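Long-range contacts in amine Dehydrogenase (Pseudomonas putida, PDB 1JMX), which probably transfers electrons through two covalently bound c-type hemes, as the diheme subunit of a quinohemoprotein amine dehydrogenase: residues Val368-Ala373 and Gly391-Glu396; Thr59-Leu64 and Ile231-Tyr236; Ala284-Val289 and Lys355-Ala360. All blocks are in the same frame, centred on the assembly; numbering follows the deposited sequence.

Contact 1: Val368-Ala373 and Gly391-Glu396; sequences VKVVPA and GRFEAE
The carbonyl O of Lys-369 accepts the backbone N of Glu-396 at 2.7 Å, the shortest polar bond here, and the N of Lys-369 returns the exchange to the O of Glu-396 at 2.8 Å. Val-371 and Glu-394 repeat this reciprocal pair two residues on. Of its two bonds the one from Glu-394 N is the more bent, 140° at the hydrogen. Between these hydrogen-bonded pairs sits the non-hydrogen-bonded pair Val-370 and Ala-395, giving the regular alternation of an antiparallel ladder that joins neighbouring strands of the mixed sheet in domain IV. On the face of Lys-369, Val-371 and Glu-396, the carboxylate OE1 of Glu-396 lies 3.3 Å from CD of Lys-369. That OE1 is hydrogen-bonded to NE1 of Trp-398 and OE2 forms a salt bridge with Arg-408, while the ammonium of Lys-369 forms a salt bridge with Glu-367 and a cation-pi interaction with Trp-398. On the face of Val-370 and Ala-395, CG1 of Val-370, anti to its N (chi1 173°), obliquely meets CD2 of Phe-393 at 4.0 Å. Pro-372, preceded by a cis peptide bond, sets its CD 3.9 Å from CD2 of Phe-393, and its carbonyl O lies in plane at the ring edge.

Contact 2: Thr59-Leu64 and Ile231-Tyr236; sequences TLVKYL and ILYNGY
Lys-62 reaches from helix 54-67 of the heme-binding region to Ile-231, Leu-232 and Tyr-233, at the end of strand 223-233 in the closed eight-stranded antiparallel barrel. The contact is therefore an interface between domains, made largely by side chains: the short helix and strand axes approach no nearer than 9.3 Å. At the root of the lysine, CB of Lys-62 stands 4.1 Å from CE2 of Tyr-233, whose ring edge also receives CA of Lys-62 in plane. The chain leaves with CG anti to the backbone N and then bends at chi2 (75°), which carries CD of Lys-62 obliquely up to the tyrosine ring, 3.7 Å from CE2 of Tyr-233. CD of Lys-62 also meets CG2 of Ile-231 at 4.0 Å, and that methyl in turn lies over one face of the Tyr-233 ring, offset toward its rim. CE of Lys-62 remains near CG2 of Ile-231 and comes 3.6 Å from the carbonyl O of Leu-232. A second bend, at chi4 (83°), turns the ammonium. Its strong partners are salt bridges to Asp-66, on the same helix, and Asp-208, an arrangement that would balance its charge with a carboxylate from each side of the interface. Val-61 adds a more distant apolar touch to the tyrosine, and Ile-41 and Pro-34 of helix 34-48 border this patch. Across the interface itself, NZ of Lys-62 makes a weak hydrogen bond of 3.4 Å to the O of Leu-232.

Contact 3: Ala284-Val289 and Lys355-Ala360; sequences ARLLAV and KGVNLA
Val-357 pushes both methyls into strand 285-289, and the closest packing of the contact is here. CG2 of Val-357, set between the backbone N and the carbonyl carbon, lies 3.3 Å from CG2 of Val-289, tighter than ordinary van der Waals contact, and 3.6 Å from CG of Leu-286, the Leu-286 and Val-357 side chains crossing at about a right angle. The other methyl, CG1 of Val-357, rests against the backbone, 3.4 Å from the carbonyl O of Leu-287 and 3.5 Å from CA of Ala-288. Farther along, CG1 of Val-289 meets CD1 of Leu-359 at 3.8 Å, and Ile-302 touches both residues. The Lys-355 end is looser and more exposed: a water accepts from the N of Leu-286 at 3.0 Å and donates to the O of Lys-355 at 2.8 Å. No direct hydrogen bond links the two segments. They run nearly parallel, 10° between their directions, but their axes stay 6.2 Å apart; at the far end Ala-360 forms a backbone hydrogen bond with Ala-292, past the end of 284-289. On the other flank of strand 285-295, Leu-287 and Ala-288 both face Val-305, which makes a classic beta bulge in the mixed sheet of domain III, an E-set-related domain.

How the contacts relate
The three contacts sample different parts of one chain, and none touches another. Contact 2 joins the heme-binding region to the barrel of domain II, whereas contacts 3 and 1 each lie within a single domain, III and IV respectively. Strands 354-362 and 367-378 follow each other in sequence, yet the centres of contacts 1 and 3 are 24 Å apart and their nearest atoms about 11 Å. Contacts 1 and 2 lie on opposite sides of the chain's centre, 36 Å between centres. In contact 2 Leu-60, which takes no part in the interface, touches a heme c, and the side chain of Val-61, which does, is about 8 Å from a heme c. Contact 1 instead has Val-368 with its side chain about 6 Å from a bound nickel ion.

Contact 1: Val368-Ala373 and Gly391-Glu396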
# COMPACT_ATOMS: atom_id res chain seq x y z
N VAL A 368 -7.72 12.62 -29.42
CA VAL A 368 -8.47 12.51 -28.17
C VAL A 368 -7.65 11.83 -27.08
O VAL A 368 -7.03 10.79 -27.33
CB VAL A 368 -9.77 11.72 -28.35
CG1 VAL A 368 -10.55 11.67 -27.05
CG2 VAL A 368 -10.61 12.36 -29.43
N LYS A 369 -7.65 12.41 -25.89
CA LYS A 369 -6.92 11.87 -24.74
C LYS A 369 -7.86 11.58 -23.58
O LYS A 369 -8.67 12.42 -23.20
CB LYS A 369 -5.84 12.84 -24.27
CG LYS A 369 -4.79 13.16 -25.31
CD LYS A 369 -3.77 14.14 -24.77
CE LYS A 369 -2.88 14.65 -25.88
NZ LYS A 369 -2.25 13.53 -26.63
N VAL A 370 -7.77 10.38 -23.02
CA VAL A 370 -8.59 10.01 -21.88
C VAL A 370 -7.90 10.52 -20.62
O VAL A 370 -6.70 10.30 -20.42
CB VAL A 370 -8.80 8.48 -21.78
CG1 VAL A 370 -9.51 8.12 -20.48
CG2 VAL A 370 -9.62 8.00 -22.96
N VAL A 371 -8.66 11.22 -19.79
CA VAL A 371 -8.16 11.80 -18.56
C VAL A 371 -8.96 11.24 -17.37
O VAL A 371 -10.19 11.33 -17.35
CB VAL A 371 -8.30 13.33 -18.59
CG1 VAL A 371 -8.00 13.93 -17.25
CG2 VAL A 371 -7.38 13.90 -19.66
N PRO A 372 -8.27 10.62 -16.39
CA PRO A 372 -6.82 10.41 -16.34
C PRO A 372 -6.36 9.29 -17.28
O PRO A 372 -7.12 8.36 -17.57
CB PRO A 372 -6.59 10.05 -14.87
CG PRO A 372 -7.82 9.28 -14.53
CD PRO A 372 -8.90 10.14 -15.15
N ALA A 373 -5.12 9.38 -17.76
CA ALA A 373 -4.56 8.37 -18.67
C ALA A 373 -4.41 7.02 -17.96
O ALA A 373 -4.59 5.97 -18.58
CB ALA A 373 -3.22 8.84 -19.22
N GLY A 391 -13.83 4.62 -11.16
CA GLY A 391 -12.93 5.16 -12.15
C GLY A 391 -13.80 6.27 -12.74
O GLY A 391 -14.98 6.04 -13.01
N ARG A 392 -13.28 7.48 -12.84
CA ARG A 392 -14.07 8.58 -13.40
C ARG A 392 -13.26 9.20 -14.51
O ARG A 392 -12.13 9.65 -14.29
CB ARG A 392 -14.41 9.60 -12.32
CG ARG A 392 -15.40 9.08 -11.31
CD ARG A 392 -15.68 10.11 -10.26
NE ARG A 392 -16.95 9.84 -9.62
CZ ARG A 392 -18.10 10.39 -9.99
NH1 ARG A 392 -18.14 11.24 -11.01
NH2 ARG A 392 -19.22 10.05 -9.37
N PHE A 393 -13.83 9.22 -15.71
CA PHE A 393 -13.08 9.71 -16.85
C PHE A 393 -13.69 10.83 -17.64
O PHE A 393 -14.89 11.09 -17.59
CB PHE A 393 -12.77 8.54 -17.78
CG PHE A 393 -12.20 7.35 -17.08
CD1 PHE A 393 -13.04 6.34 -16.63
CD2 PHE A 393 -10.84 7.26 -16.85
CE1 PHE A 393 -12.52 5.24 -15.95
CE2 PHE A 393 -10.31 6.17 -16.16
CZ PHE A 393 -11.15 5.16 -15.71
N GLU A 394 -12.83 11.47 -18.44
CA GLU A 394 -13.22 12.57 -19.28
C GLU A 394 -12.45 12.41 -20.61
O GLU A 394 -11.36 11.84 -20.63
CB GLU A 394 -12.84 13.87 -18.58
CG GLU A 394 -13.69 15.05 -18.93
CD GLU A 394 -15.00 15.11 -18.17
OE1 GLU A 394 -14.96 15.30 -16.94
OE2 GLU A 394 -16.06 15.00 -18.81
N ALA A 395 -13.05 12.83 -21.72
CA ALA A 395 -12.38 12.73 -23.02
C ALA A 395 -11.90 14.12 -23.44
O ALA A 395 -12.70 15.00 -23.71
CB ALA A 395 -13.32 12.16 -24.06
N GLU A 396 -10.59 14.30 -23.42
CA GLU A 396 -9.96 15.57 -23.78
C GLU A 396 -9.66 15.69 -25.27
O GLU A 396 -8.82 14.97 -25.80
CB GLU A 396 -8.69 15.74 -22.96
CG GLU A 396 -7.89 16.98 -23.27
CD GLU A 396 -6.53 16.91 -22.63
OE1 GLU A 396 -5.76 16.01 -22.99
OE2 GLU A 396 -6.25 17.74 -21.75

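Contact 2: Thr59-Leu64 and Ile231-Tyr236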
# COMPACT_ATOMS: atom_id res chain seq x y z
N THR A 59 -8.40 19.89 19.39
CA THR A 59 -7.80 21.05 20.01
C THR A 59 -6.29 21.04 19.82
O THR A 59 -5.71 22.05 19.43
CB THR A 59 -8.13 21.13 21.52
OG1 THR A 59 -9.55 21.20 21.69
CG2 THR A 59 -7.48 22.36 22.17
N LEU A 60 -5.66 19.89 20.06
CA LEU A 60 -4.22 19.77 19.91
C LEU A 60 -3.75 19.95 18.47
O LEU A 60 -2.72 20.57 18.23
CB LEU A 60 -3.71 18.45 20.49
CG LEU A 60 -3.55 18.48 22.01
CD1 LEU A 60 -3.09 17.12 22.51
CD2 LEU A 60 -2.55 19.56 22.41
N VAL A 61 -4.51 19.41 17.53
CA VAL A 61 -4.17 19.53 16.11
C VAL A 61 -4.16 21.00 15.71
O VAL A 61 -3.22 21.47 15.09
CB VAL A 61 -5.17 18.74 15.21
CG1 VAL A 61 -4.94 19.07 13.73
CG2 VAL A 61 -5.02 17.24 15.45
N LYS A 62 -5.20 21.73 16.12
CA LYS A 62 -5.32 23.15 15.82
C LYS A 62 -4.12 23.89 16.39
O LYS A 62 -3.45 24.66 15.70
CB LYS A 62 -6.62 23.71 16.41
CG LYS A 62 -6.83 25.22 16.22
CD LYS A 62 -7.23 25.56 14.79
CE LYS A 62 -7.54 27.04 14.61
NZ LYS A 62 -6.34 27.89 14.39
N TYR A 63 -3.82 23.60 17.66
CA TYR A 63 -2.70 24.22 18.36
C TYR A 63 -1.36 23.95 17.68
O TYR A 63 -0.58 24.86 17.43
CB TYR A 63 -2.66 23.74 19.82
CG TYR A 63 -1.50 24.32 20.60
CD1 TYR A 63 -0.36 23.56 20.88
CD2 TYR A 63 -1.52 25.65 21.03
CE1 TYR A 63 0.73 24.11 21.55
CE2 TYR A 63 -0.43 26.22 21.70
CZ TYR A 63 0.69 25.44 21.96
OH TYR A 63 1.78 26.01 22.59
N LEU A 64 -1.11 22.69 17.37
CA LEU A 64 0.15 22.31 16.75
C LEU A 64 0.27 22.73 15.28
O LEU A 64 1.35 23.10 14.83
CB LEU A 64 0.37 20.81 16.92
CG LEU A 64 0.47 20.41 18.39
CD1 LEU A 64 0.31 18.91 18.54
CD2 LEU A 64 1.79 20.89 18.97
N ILE A 231 -12.74 25.47 9.30
CA ILE A 231 -11.74 25.94 10.24
C ILE A 231 -10.57 26.37 9.38
O ILE A 231 -10.40 25.88 8.26
CB ILE A 231 -11.26 24.82 11.22
CG1 ILE A 231 -12.44 24.31 12.04
CG2 ILE A 231 -10.20 25.37 12.19
CD1 ILE A 231 -12.06 23.26 13.09
N LEU A 232 -9.77 27.29 9.90
CA LEU A 232 -8.63 27.79 9.17
C LEU A 232 -7.37 27.56 10.01
O LEU A 232 -7.26 28.04 11.14
CB LEU A 232 -8.85 29.28 8.87
CG LEU A 232 -8.04 30.11 7.87
CD1 LEU A 232 -7.02 30.97 8.59
CD2 LEU A 232 -7.41 29.25 6.80
N TYR A 233 -6.45 26.77 9.45
CA TYR A 233 -5.18 26.44 10.09
C TYR A 233 -4.04 27.23 9.49
O TYR A 233 -3.99 27.44 8.28
CB TYR A 233 -4.86 24.96 9.90
CG TYR A 233 -5.85 24.00 10.49
CD1 TYR A 233 -6.74 23.31 9.67
CD2 TYR A 233 -5.88 23.74 11.86
CE1 TYR A 233 -7.63 22.38 10.20
CE2 TYR A 233 -6.75 22.82 12.40
CZ TYR A 233 -7.62 22.14 11.56
OH TYR A 233 -8.48 21.21 12.08
N ASN A 234 -3.13 27.67 10.35
CA ASN A 234 -1.94 28.41 9.94
C ASN A 234 -2.20 29.59 9.00
O ASN A 234 -1.37 29.89 8.14
CB ASN A 234 -0.93 27.44 9.32
CG ASN A 234 0.47 28.01 9.23
OD1 ASN A 234 0.82 28.94 9.95
ND2 ASN A 234 1.28 27.46 8.35
N GLY A 235 -3.36 30.23 9.14
CA GLY A 235 -3.68 31.39 8.33
C GLY A 235 -4.02 31.19 6.87
O GLY A 235 -4.39 32.16 6.20
N TYR A 236 -3.92 29.97 6.36
CA TYR A 236 -4.24 29.71 4.95
C TYR A 236 -4.84 28.33 4.68
O TYR A 236 -5.57 28.17 3.71
CB TYR A 236 -3.02 29.94 4.05
CG TYR A 236 -1.98 28.84 4.05
CD1 TYR A 236 -1.85 27.97 2.97
CD2 TYR A 236 -1.12 28.67 5.14
CE1 TYR A 236 -0.88 26.97 2.96
CE2 TYR A 236 -0.16 27.67 5.15
CZ TYR A 236 -0.04 26.83 4.06
OH TYR A 236 0.94 25.87 4.05

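Contact 3: Ala284-Val289 and Lys355-Ala360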
# COMPACT_ATOMS: atom_id res chain seq x y z
N ALA A 284 -11.87 42.60 -8.88
CA ALA A 284 -12.43 42.16 -10.16
C ALA A 284 -11.59 41.05 -10.78
O ALA A 284 -10.42 41.26 -11.13
CB ALA A 284 -12.55 43.33 -11.14
N ARG A 285 -12.19 39.87 -10.90
CA ARG A 285 -11.52 38.72 -11.48
C ARG A 285 -12.48 38.04 -12.45
O ARG A 285 -13.69 38.19 -12.37
CB ARG A 285 -11.13 37.71 -10.38
CG ARG A 285 -10.01 38.17 -9.43
CD ARG A 285 -8.62 37.58 -9.79
NE ARG A 285 -8.53 36.14 -9.51
CZ ARG A 285 -8.85 35.18 -10.38
NH1 ARG A 285 -9.29 35.49 -11.60
NH2 ARG A 285 -8.77 33.91 -10.01
N LEU A 286 -11.91 37.31 -13.40
CA LEU A 286 -12.68 36.57 -14.38
C LEU A 286 -12.20 35.13 -14.21
O LEU A 286 -11.12 34.77 -14.69
CB LEU A 286 -12.40 37.11 -15.78
CG LEU A 286 -13.25 36.63 -16.96
CD1 LEU A 286 -14.73 36.65 -16.60
CD2 LEU A 286 -12.97 37.52 -18.16
N LEU A 287 -12.98 34.35 -13.45
CA LEU A 287 -12.67 32.96 -13.14
C LEU A 287 -12.64 31.95 -14.28
O LEU A 287 -11.62 31.28 -14.48
CB LEU A 287 -13.62 32.43 -12.07
CG LEU A 287 -13.36 32.77 -10.61
CD1 LEU A 287 -14.30 31.93 -9.75
CD2 LEU A 287 -11.91 32.45 -10.25
N ALA A 288 -13.75 31.79 -14.98
CA ALA A 288 -13.83 30.81 -16.06
C ALA A 288 -14.95 31.05 -17.09
O ALA A 288 -15.83 31.89 -16.89
CB ALA A 288 -13.98 29.42 -15.46
N VAL A 289 -14.85 30.33 -18.20
CA VAL A 289 -15.83 30.37 -19.28
C VAL A 289 -16.38 28.95 -19.22
O VAL A 289 -15.60 28.00 -19.14
CB VAL A 289 -15.17 30.58 -20.67
CG1 VAL A 289 -16.21 30.92 -21.72
CG2 VAL A 289 -14.11 31.65 -20.61
N LYS A 355 -10.07 40.72 -18.53
CA LYS A 355 -9.62 39.61 -19.38
C LYS A 355 -9.11 38.55 -18.42
O LYS A 355 -9.13 38.76 -17.20
CB LYS A 355 -8.45 40.07 -20.26
CG LYS A 355 -8.75 41.22 -21.21
CD LYS A 355 -9.16 40.73 -22.59
CE LYS A 355 -9.30 41.91 -23.56
NZ LYS A 355 -9.65 41.48 -24.94
N GLY A 356 -8.65 37.41 -18.95
CA GLY A 356 -8.14 36.36 -18.08
C GLY A 356 -8.36 34.94 -18.55
O GLY A 356 -7.47 34.10 -18.40
N VAL A 357 -9.53 34.66 -19.11
CA VAL A 357 -9.86 33.32 -19.59
C VAL A 357 -9.86 33.19 -21.11
O VAL A 357 -10.06 34.17 -21.82
CB VAL A 357 -11.22 32.86 -19.05
CG1 VAL A 357 -11.07 32.39 -17.62
CG2 VAL A 357 -12.23 34.00 -19.14
N ASN A 358 -9.65 31.98 -21.60
CA ASN A 358 -9.65 31.76 -23.04
C ASN A 358 -10.79 30.87 -23.51
O ASN A 358 -11.32 30.07 -22.74
CB ASN A 358 -8.30 31.21 -23.50
CG ASN A 358 -7.16 32.19 -23.26
OD1 ASN A 358 -7.34 33.41 -23.32
ND2 ASN A 358 -5.97 31.66 -22.98
N LEU A 359 -11.19 31.07 -24.77
CA LEU A 359 -12.27 30.30 -25.39
C LEU A 359 -11.71 29.65 -26.65
O LEU A 359 -11.22 30.34 -27.55
CB LEU A 359 -13.43 31.23 -25.77
CG LEU A 359 -14.75 30.63 -26.26
CD1 LEU A 359 -15.31 29.68 -25.24
CD2 LEU A 359 -15.75 31.75 -26.51
N ALA A 360 -11.75 28.33 -26.71
CA ALA A 360 -11.24 27.62 -27.87
C ALA A 360 -12.30 27.51 -28.95
O ALA A 360 -13.38 27.00 -28.71
CB ALA A 360 -10.77 26.22 -27.48
O HOH W 1 -9.27 38.39 -14.44